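Local atomic coordinates of predicted metal-dependent hydrolase of the TIM-barrel fold (Lactobacillus casei, PDB entry 2QPX), a protein that binds two zinc ions and is probably a metal-dependent hydrolase of the amidohydrolase family, its substrate not established. Residues L262-P267 with D285-D290; N242-R247 with H269-Y274; R299-A304 with Q335-H340. All coordinates share one frame; numbering follows the deposited sequence.

Overall arrangement
All three contacts are buried and touch neighbouring subunits, but the centre of contact 1 lies about 8 Å from the centre of the chain and those of contacts 2 and 3 about 17 Å and 19 Å, among the helices and loops around the barrel. Contacts 1 and 2 share one unit of the barrel: strand 260-264 leads into helix 269-278, and Leu262 and Cys265 pack on Ala272. Contact 3 meets contact 1 through Val300 and Phe301, which lie against Ile286. The chemistry follows the place: buried direct hydrogen bonds around a zinc-binding histidine in contact 1, apolar packing with one bridging water in contact 2, and an edge-to-face ring pair beside one hydrogen bond in contact 3.

Contact 1: L262-P267 with D285-D290; sequences LLHCYP and DISLLD
Leu262 O accepts the backbone N of Asp285 at 3.0 Å, a bond of the parallel pairing between strands 260-264 and 282-285. Leu263 sets out away from the other segment, yet its CD2 lies 3.3 Å from Asp285 OD2, an oxygen that is hydrogen-bonded to His17. His264 carries the largest share of the contact. Its backbone N gives a 2.8 Å bond to Asp285 OD1, nearly straight at 165°, arriving from above the carboxylate plane. The same OD1 also takes Ser287 N, closing an Asx turn, and the Ser287 hydroxyl, so three donors grip one buried oxygen and fix the carboxylate. The serine OG, having given its proton to OD1, accepts from His264 ND1 at 2.7 Å at the ring edge, the oxygen tilted somewhat from the imidazole plane and the bond bent. This second-shell chain of hydrogen bonds probably helps to orient the imidazole, with Leu263 CB over one of its faces. At Tyr266, CG stands anti to the backbone N (chi1 -179°), which presents a ring face to Leu289: CD2 sits 3.6 Å from the centroid and 12° off the normal, a CH-pi contact. The tyrosine OH bonds Glu306 of the second subunit. With NE2 of His264 on a zinc ion that His228 also binds, this is the C-terminal end of the barrel strands, where the binuclear site of amidohydrolase TIM barrels sits.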
loop_
_atom_site.group_PDB
_atom_site.type_symbol
_atom_site.label_atom_id
_atom_site.label_comp_id
_atom_site.label_asym_id
_atom_site.label_seq_id
_atom_site.Cartn_x
_atom_site.Cartn_y
_atom_site.Cartn_z
ATOM N N LEU A 262 -11.265 13.170 7.113
ATOM C CA LEU A 262 -11.132 12.180 6.041
ATOM C C LEU A 262 -11.802 10.877 6.465
ATOM O O LEU A 262 -11.306 10.198 7.380
ATOM C CB LEU A 262 -9.663 11.937 5.689
ATOM C CG LEU A 262 -8.819 13.158 5.329
ATOM C CD1 LEU A 262 -7.372 12.721 4.962
ATOM C CD2 LEU A 262 -9.512 14.057 4.234
ATOM N N LEU A 263 -12.925 10.567 5.819
ATOM C CA LEU A 263 -13.738 9.393 6.173
ATOM C C LEU A 263 -13.267 8.145 5.431
ATOM O O LEU A 263 -12.966 8.215 4.223
ATOM C CB LEU A 263 -15.194 9.647 5.797
ATOM C CG LEU A 263 -15.873 10.913 6.272
ATOM C CD1 LEU A 263 -17.270 11.009 5.600
ATOM C CD2 LEU A 263 -15.932 11.037 7.815
ATOM N N HIS A 264 -13.180 7.023 6.164
ATOM C CA HIS A 264 -12.951 5.656 5.607
ATOM C C HIS A 264 -11.512 5.362 5.265
ATOM O O HIS A 264 -10.895 4.432 5.827
ATOM C CB HIS A 264 -13.804 5.324 4.363
ATOM C CG HIS A 264 -15.112 5.984 4.344
ATOM N ND1 HIS A 264 -15.983 5.960 5.412
ATOM C CD2 HIS A 264 -15.734 6.672 3.364
ATOM C CE1 HIS A 264 -17.069 6.650 5.106
ATOM N NE2 HIS A 264 -16.949 7.082 3.858
ATOM N N CYS A 265 -10.988 6.156 4.337
ATOM C CA CYS A 265 -9.595 6.228 3.910
ATOM C C CYS A 265 -9.073 5.033 3.180
ATOM O O CYS A 265 -8.385 5.177 2.182
ATOM C CB CYS A 265 -8.697 6.582 5.078
ATOM S SG CYS A 265 -9.108 8.178 5.810
ATOM N N TYR A 266 -9.343 3.858 3.705
ATOM C CA TYR A 266 -8.857 2.590 3.097
ATOM C C TYR A 266 -9.049 2.555 1.582
ATOM O O TYR A 266 -10.167 2.842 1.104
ATOM C CB TYR A 266 -9.626 1.450 3.729
ATOM C CG TYR A 266 -9.255 0.039 3.258
ATOM C CD1 TYR A 266 -9.868 -0.519 2.140
ATOM C CD2 TYR A 266 -8.307 -0.708 3.916
ATOM C CE1 TYR A 266 -9.521 -1.792 1.692
ATOM C CE2 TYR A 266 -7.978 -1.996 3.511
ATOM C CZ TYR A 266 -8.591 -2.528 2.401
ATOM O OH TYR A 266 -8.272 -3.804 1.999
ATOM N N PRO A 267 -8.018 2.139 0.803
ATOM C CA PRO A 267 -6.727 1.582 1.205
ATOM C C PRO A 267 -5.629 2.591 1.500
ATOM O O PRO A 267 -4.491 2.195 1.618
ATOM C CB PRO A 267 -6.362 0.704 -0.006
ATOM C CG PRO A 267 -6.839 1.495 -1.083
ATOM C CD PRO A 267 -8.189 2.045 -0.643
ATOM N N ASP A 285 -10.868 8.800 9.970
ATOM C CA ASP A 285 -11.388 7.554 10.527
ATOM C C ASP A 285 -11.139 6.390 9.591
ATOM O O ASP A 285 -10.705 6.591 8.453
ATOM C CB ASP A 285 -12.859 7.719 10.952
ATOM C CG ASP A 285 -13.828 7.811 9.810
ATOM O OD1 ASP A 285 -13.789 6.940 8.929
ATOM O OD2 ASP A 285 -14.661 8.749 9.805
ATOM N N ILE A 286 -11.436 5.156 10.060
ATOM C CA ILE A 286 -11.386 3.938 9.212
ATOM C C ILE A 286 -12.753 3.248 9.173
ATOM O O ILE A 286 -12.903 2.050 9.102
ATOM C CB ILE A 286 -10.277 2.959 9.627
ATOM C CG1 ILE A 286 -10.456 2.501 11.095
ATOM C CG2 ILE A 286 -8.890 3.591 9.388
ATOM C CD1 ILE A 286 -9.683 1.195 11.459
ATOM N N SER A 287 -13.784 4.087 9.202
ATOM C CA SER A 287 -15.171 3.675 9.025
ATOM C C SER A 287 -15.353 2.969 7.649
ATOM O O SER A 287 -14.538 3.132 6.733
ATOM C CB SER A 287 -16.068 4.877 9.219
ATOM O OG SER A 287 -15.925 5.783 8.139
ATOM N N LEU A 288 -16.387 2.126 7.537
ATOM C CA LEU A 288 -16.669 1.338 6.322
ATOM C C LEU A 288 -15.730 0.146 6.118
ATOM O O LEU A 288 -16.190 -0.975 5.878
ATOM C CB LEU A 288 -16.760 2.247 5.070
ATOM C CG LEU A 288 -17.610 1.632 3.934
ATOM C CD1 LEU A 288 -19.106 1.397 4.356
ATOM C CD2 LEU A 288 -17.519 2.499 2.646
ATOM N N LEU A 289 -14.427 0.370 6.201
ATOM C CA LEU A 289 -13.495 -0.723 6.376
ATOM C C LEU A 289 -13.798 -1.492 7.687
ATOM O O LEU A 289 -13.854 -2.728 7.657
ATOM C CB LEU A 289 -12.045 -0.216 6.336
ATOM C CG LEU A 289 -10.922 -1.277 6.477
ATOM C CD1 LEU A 289 -10.727 -1.788 7.919
ATOM C CD2 LEU A 289 -11.051 -2.476 5.523
ATOM N N ASP A 290 -14.071 -0.756 8.786
ATOM C CA ASP A 290 -14.054 -1.386 10.056
ATOM C C ASP A 290 -15.161 -2.443 10.178
ATOM O O ASP A 290 -14.934 -3.470 10.812
ATOM C CB ASP A 290 -13.968 -0.375 11.243
ATOM C CG ASP A 290 -15.056 0.706 11.304
ATOM O OD1 ASP A 290 -16.046 0.682 10.517
ATOM O OD2 ASP A 290 -14.872 1.612 12.241
#

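Contact 2: N242-R247 with H269-Y274; sequences NPLLMR and HREAGY
Glu271 reaches from helix 269-278 across the turn at 242-247, and its chain can be followed outward atom by atom. CB lies 4.1 Å from Pro243 CG and at a similar distance from Leu244 CD2, so the first carbon already touches both the proline ring and the leucine. CG, placed beside the backbone N by chi1 of -71°, meets Leu244 CD1 at 3.8 Å and, at the same separation, Asn242 OD1. The chain then bends at chi2 (79°), which turns the carboxylate back toward the N-terminal end of its helix, and a water spans the gap to Asn242. Glu271 OE2 accepts a 2.8 Å bond from the oxygen of water 1. That water in turn accepts from Asn242 ND2 at 3.0 Å. The amide and carboxylate planes stand 81° apart, and the two groups communicate through the water.

The other end of the amide serves its own segment: Asn242 OD1 takes the backbone N of Leu244 at 3.0 Å, an Asx turn leading into the 3-10 segment 243-246. An alanine at this position would remove both amide atoms, and would probably leave Leu244 N without its side-chain acceptor and the bridging water without its donor. Farther along, Leu244 CD2 approaches CD2 of the Tyr274 ring at 4.2 Å, a loose contact; the OH of that ring bonds Gly232 O of the third subunit. Pro243 and Ala272 both lie on Leu262, which places the pair over strand 260-264. With no direct hydrogen bond crossing between the segments, apolar surface and the methylene part of Glu271 supply the direct packing, and the polar link between Asn242 and the carboxylate depends on a single water.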
loop_
_atom_site.group_PDB
_atom_site.type_symbol
_atom_site.label_atom_id
_atom_site.label_comp_id
_atom_site.label_asym_id
_atom_site.label_seq_id
_atom_site.Cartn_x
_atom_site.Cartn_y
_atom_site.Cartn_z
ATOM N N ASN A 242 -7.063 8.890 -3.569
ATOM C CA ASN A 242 -5.875 8.973 -2.718
ATOM C C ASN A 242 -5.855 10.390 -2.103
ATOM O O ASN A 242 -5.755 11.391 -2.821
ATOM C CB ASN A 242 -4.605 8.710 -3.540
ATOM C CG ASN A 242 -3.337 8.662 -2.699
ATOM O OD1 ASN A 242 -3.224 9.324 -1.653
ATOM N ND2 ASN A 242 -2.345 7.875 -3.172
ATOM N N PRO A 243 -5.920 10.499 -0.767
ATOM C CA PRO A 243 -6.043 11.822 -0.184
ATOM C C PRO A 243 -4.792 12.703 -0.293
ATOM O O PRO A 243 -4.898 13.912 -0.070
ATOM C CB PRO A 243 -6.380 11.512 1.272
ATOM C CG PRO A 243 -5.714 10.214 1.536
ATOM C CD PRO A 243 -5.892 9.447 0.251
ATOM N N LEU A 244 -3.651 12.138 -0.696
ATOM C CA LEU A 244 -2.492 12.970 -1.039
ATOM C C LEU A 244 -2.855 13.957 -2.155
ATOM O O LEU A 244 -2.249 15.027 -2.246
ATOM C CB LEU A 244 -1.305 12.119 -1.472
ATOM C CG LEU A 244 -0.720 11.125 -0.464
ATOM C CD1 LEU A 244 0.444 10.333 -1.061
ATOM C CD2 LEU A 244 -0.337 11.852 0.850
ATOM N N LEU A 245 -3.854 13.614 -2.969
ATOM C CA LEU A 245 -4.271 14.486 -4.058
ATOM C C LEU A 245 -4.950 15.769 -3.544
ATOM O O LEU A 245 -5.060 16.758 -4.275
ATOM C CB LEU A 245 -5.178 13.736 -5.027
ATOM C CG LEU A 245 -4.551 12.545 -5.768
ATOM C CD1 LEU A 245 -5.620 11.686 -6.462
ATOM C CD2 LEU A 245 -3.476 13.023 -6.720
HETATM N N MSE A 246 -5.357 15.764 -2.260
HETATM C CA MSE A 246 -5.991 16.917 -1.622
HETATM C C MSE A 246 -5.006 17.943 -1.085
HETATM O O MSE A 246 -5.415 18.902 -0.455
HETATM C CB MSE A 246 -6.861 16.484 -0.413
HETATM C CG MSE A 246 -7.988 15.582 -0.780
HETATM SE SE MSE A 246 -8.929 15.022 0.757
HETATM C CE MSE A 246 -9.635 16.633 1.252
ATOM N N ARG A 247 -3.710 17.706 -1.243
ATOM C CA ARG A 247 -2.726 18.548 -0.549
ATOM C C ARG A 247 -2.897 20.046 -0.848
ATOM O O ARG A 247 -2.782 20.838 0.058
ATOM C CB ARG A 247 -1.305 18.068 -0.840
ATOM C CG ARG A 247 -0.227 18.643 0.097
ATOM C CD ARG A 247 1.184 18.104 -0.268
ATOM N NE ARG A 247 1.534 18.474 -1.639
ATOM C CZ ARG A 247 2.412 19.403 -1.983
ATOM N NH1 ARG A 247 3.128 20.041 -1.076
ATOM N NH2 ARG A 247 2.610 19.669 -3.270
ATOM N N HIS A 269 -5.242 4.652 4.139
ATOM C CA HIS A 269 -5.173 5.010 5.553
ATOM C C HIS A 269 -3.769 5.401 6.041
ATOM O O HIS A 269 -3.677 6.284 6.897
ATOM C CB HIS A 269 -5.818 3.909 6.398
ATOM C CG HIS A 269 -5.274 2.560 6.106
ATOM N ND1 HIS A 269 -5.608 1.857 4.969
ATOM C CD2 HIS A 269 -4.305 1.840 6.738
ATOM C CE1 HIS A 269 -4.891 0.741 4.937
ATOM N NE2 HIS A 269 -4.109 0.698 6.015
ATOM N N ARG A 270 -2.691 4.843 5.493
ATOM C CA ARG A 270 -1.351 5.317 5.869
ATOM C C ARG A 270 -1.168 6.755 5.372
ATOM O O ARG A 270 -0.555 7.578 6.006
ATOM C CB ARG A 270 -0.224 4.422 5.330
ATOM C CG ARG A 270 0.020 3.142 6.133
ATOM C CD ARG A 270 1.178 2.275 5.561
ATOM N NE ARG A 270 1.646 1.261 6.539
ATOM C CZ ARG A 270 2.195 0.089 6.230
ATOM N NH1 ARG A 270 2.250 -0.336 4.974
ATOM N NH2 ARG A 270 2.642 -0.698 7.191
ATOM N N GLU A 271 -1.696 7.043 4.202
ATOM C CA GLU A 271 -1.586 8.380 3.629
ATOM C C GLU A 271 -2.357 9.367 4.494
ATOM O O GLU A 271 -1.861 10.463 4.781
ATOM C CB GLU A 271 -2.055 8.398 2.156
ATOM C CG GLU A 271 -1.152 7.703 1.141
ATOM C CD GLU A 271 -1.247 6.197 1.087
ATOM O OE1 GLU A 271 -2.015 5.555 1.817
ATOM O OE2 GLU A 271 -0.491 5.633 0.253
ATOM N N ALA A 272 -3.569 9.001 4.908
ATOM C CA ALA A 272 -4.381 9.858 5.754
ATOM C C ALA A 272 -3.694 10.139 7.086
ATOM O O ALA A 272 -3.672 11.261 7.519
ATOM C CB ALA A 272 -5.768 9.215 6.004
ATOM N N GLY A 273 -3.113 9.121 7.717
ATOM C CA GLY A 273 -2.422 9.302 8.986
ATOM C C GLY A 273 -1.181 10.159 8.854
ATOM O O GLY A 273 -0.890 10.987 9.727
ATOM N N TYR A 274 -0.439 9.961 7.772
ATOM C CA TYR A 274 0.665 10.855 7.416
ATOM C C TYR A 274 0.179 12.303 7.326
ATOM O O TYR A 274 0.772 13.209 7.945
ATOM C CB TYR A 274 1.364 10.398 6.120
ATOM C CG TYR A 274 2.201 11.514 5.547
ATOM C CD1 TYR A 274 3.384 11.882 6.142
ATOM C CD2 TYR A 274 1.711 12.285 4.494
ATOM C CE1 TYR A 274 4.084 12.997 5.677
ATOM C CE2 TYR A 274 2.407 13.369 4.012
ATOM C CZ TYR A 274 3.583 13.717 4.597
ATOM O OH TYR A 274 4.270 14.819 4.131
HETATM O O HOH W 1 0.285 6.878 -2.080
#

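Contact 3: R299-A304 with Q335-H340; sequences RVFNEA and QALVAH
The aromatic interaction centres on Phe301, which points its edge at the face of His340. Their centroids are 5.2 Å apart and the planes stand at 77°, a T-shaped (edge-to-face) pair. Phe301 CE2 does the touching, 3.6 Å from His340 CG and displaced toward the rim of the imidazole. Both rings are extended from their helices, each with CG anti to its own backbone N, which turns it toward the other helix.

Apolar contacts continue from the same phenylalanine. Its CB rests 3.9 Å from Ala336 CB, while CZ at the far end of the ring meets Leu337 CD2 at 3.6 Å. The helices thus packed, 297-304 and 323-342, belong to the outer helical layer of the TIM barrel; their axes in these segments come within 9.4 Å and cross at -59°. Phe301 also reaches Ile313 of strand 313-314 and Ile359 of helix 349-367, so its ring lies between the barrel wall and the outer helices.

Polar interaction runs alongside the ring pair. His340 ND1 donates to Asn302 OD1 at 2.9 Å; the hydrogen bond is moderately bent, its donor 42° above the carbonyl plane. Since NE2 of His340 is hydrogen-bonded to the Tyr310 hydroxyl, both imidazole nitrogens are engaged, which fixes the ring's rotation. Water 2 lies 2.8 Å from Ala336 O and also within hydrogen-bonding distance of Asn302 OD1, beside the direct histidine bond. Arg299 of the third subunit packs on Asn302.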
loop_
_atom_site.group_PDB
_atom_site.type_symbol
_atom_site.label_atom_id
_atom_site.label_comp_id
_atom_site.label_asym_id
_atom_site.label_seq_id
_atom_site.Cartn_x
_atom_site.Cartn_y
_atom_site.Cartn_z
ATOM N N ARG A 299 -5.317 -4.696 11.730
ATOM C CA ARG A 299 -4.108 -4.336 10.971
ATOM C C ARG A 299 -4.237 -2.980 10.311
ATOM O O ARG A 299 -3.280 -2.198 10.305
ATOM C CB ARG A 299 -3.695 -5.407 9.976
ATOM C CG ARG A 299 -4.387 -5.473 8.681
ATOM C CD ARG A 299 -3.770 -6.593 7.762
ATOM N NE ARG A 299 -3.989 -7.876 8.415
ATOM C CZ ARG A 299 -5.055 -8.636 8.265
ATOM N NH1 ARG A 299 -6.022 -8.335 7.389
ATOM N NH2 ARG A 299 -5.130 -9.756 8.980
ATOM N N VAL A 300 -5.431 -2.655 9.811
ATOM C CA VAL A 300 -5.692 -1.315 9.262
ATOM C C VAL A 300 -5.585 -0.227 10.313
ATOM O O VAL A 300 -4.945 0.805 10.074
ATOM C CB VAL A 300 -7.025 -1.250 8.464
ATOM C CG1 VAL A 300 -7.368 0.191 8.081
ATOM C CG2 VAL A 300 -6.889 -2.139 7.201
ATOM N N PHE A 301 -6.120 -0.456 11.518
ATOM C CA PHE A 301 -5.937 0.498 12.582
ATOM C C PHE A 301 -4.454 0.708 12.865
ATOM O O PHE A 301 -3.960 1.848 12.974
ATOM C CB PHE A 301 -6.677 0.061 13.852
ATOM C CG PHE A 301 -6.537 1.043 14.961
ATOM C CD1 PHE A 301 -7.414 2.120 15.056
ATOM C CD2 PHE A 301 -5.499 0.954 15.856
ATOM C CE1 PHE A 301 -7.229 3.079 16.042
ATOM C CE2 PHE A 301 -5.310 1.919 16.823
ATOM C CZ PHE A 301 -6.164 2.960 16.928
ATOM N N ASN A 302 -3.720 -0.397 13.015
ATOM C CA ASN A 302 -2.321 -0.287 13.335
ATOM C C ASN A 302 -1.563 0.497 12.268
ATOM O O ASN A 302 -0.728 1.342 12.576
ATOM C CB ASN A 302 -1.688 -1.667 13.461
ATOM C CG ASN A 302 -2.189 -2.468 14.643
ATOM O OD1 ASN A 302 -2.745 -1.918 15.600
ATOM N ND2 ASN A 302 -1.972 -3.802 14.587
ATOM N N GLU A 303 -1.826 0.184 11.017
ATOM C CA GLU A 303 -1.156 0.858 9.903
ATOM C C GLU A 303 -1.498 2.359 9.888
ATOM O O GLU A 303 -0.622 3.202 9.690
ATOM C CB GLU A 303 -1.536 0.225 8.559
ATOM C CG GLU A 303 -0.973 -1.166 8.311
ATOM C CD GLU A 303 -1.637 -1.888 7.138
ATOM O OE1 GLU A 303 -2.179 -1.212 6.230
ATOM O OE2 GLU A 303 -1.633 -3.157 7.135
ATOM N N ALA A 304 -2.767 2.649 10.161
ATOM C CA ALA A 304 -3.310 4.009 10.173
ATOM C C ALA A 304 -2.627 4.933 11.179
ATOM O O ALA A 304 -2.523 6.130 10.937
ATOM C CB ALA A 304 -4.842 3.967 10.434
ATOM N N GLN A 335 -12.165 -3.966 19.430
ATOM C CA GLN A 335 -11.158 -5.042 19.427
ATOM C C GLN A 335 -9.798 -4.538 18.938
ATOM O O GLN A 335 -8.731 -4.886 19.507
ATOM C CB GLN A 335 -11.633 -6.219 18.585
ATOM C CG GLN A 335 -10.634 -7.340 18.494
ATOM C CD GLN A 335 -11.142 -8.504 17.674
ATOM O OE1 GLN A 335 -11.406 -9.618 18.199
ATOM N NE2 GLN A 335 -11.286 -8.271 16.394
ATOM N N ALA A 336 -9.810 -3.712 17.889
ATOM C CA ALA A 336 -8.561 -3.148 17.362
ATOM C C ALA A 336 -7.859 -2.308 18.411
ATOM O O ALA A 336 -6.619 -2.320 18.501
ATOM C CB ALA A 336 -8.830 -2.337 16.090
ATOM N N LEU A 337 -8.620 -1.515 19.152
ATOM C CA LEU A 337 -8.033 -0.660 20.164
ATOM C C LEU A 337 -7.355 -1.488 21.256
ATOM O O LEU A 337 -6.233 -1.173 21.668
ATOM C CB LEU A 337 -9.072 0.228 20.787
ATOM C CG LEU A 337 -9.752 1.273 19.905
ATOM C CD1 LEU A 337 -10.895 1.943 20.703
ATOM C CD2 LEU A 337 -8.759 2.300 19.398
ATOM N N VAL A 338 -8.035 -2.534 21.730
ATOM C CA VAL A 338 -7.402 -3.396 22.757
ATOM C C VAL A 338 -6.119 -4.031 22.257
ATOM O O VAL A 338 -5.113 -4.029 22.962
ATOM C CB VAL A 338 -8.374 -4.502 23.222
ATOM C CG1 VAL A 338 -7.710 -5.510 24.194
ATOM C CG2 VAL A 338 -9.615 -3.889 23.861
ATOM N N ALA A 339 -6.138 -4.567 21.034
ATOM C CA ALA A 339 -4.997 -5.262 20.469
ATOM C C ALA A 339 -3.843 -4.290 20.269
ATOM O O ALA A 339 -2.705 -4.637 20.478
ATOM C CB ALA A 339 -5.362 -5.935 19.143
ATOM N N HIS A 340 -4.148 -3.053 19.900
ATOM C CA HIS A 340 -3.111 -2.067 19.645
ATOM C C HIS A 340 -2.484 -1.566 20.939
ATOM O O HIS A 340 -1.250 -1.491 21.079
ATOM C CB HIS A 340 -3.689 -0.867 18.893
ATOM C CG HIS A 340 -2.656 0.165 18.539
ATOM N ND1 HIS A 340 -1.789 0.016 17.472
ATOM C CD2 HIS A 340 -2.309 1.324 19.151
ATOM C CE1 HIS A 340 -0.996 1.074 17.416
ATOM N NE2 HIS A 340 -1.289 1.887 18.416
HETATM O O HOH W 2 -5.044 -3.435 16.468
#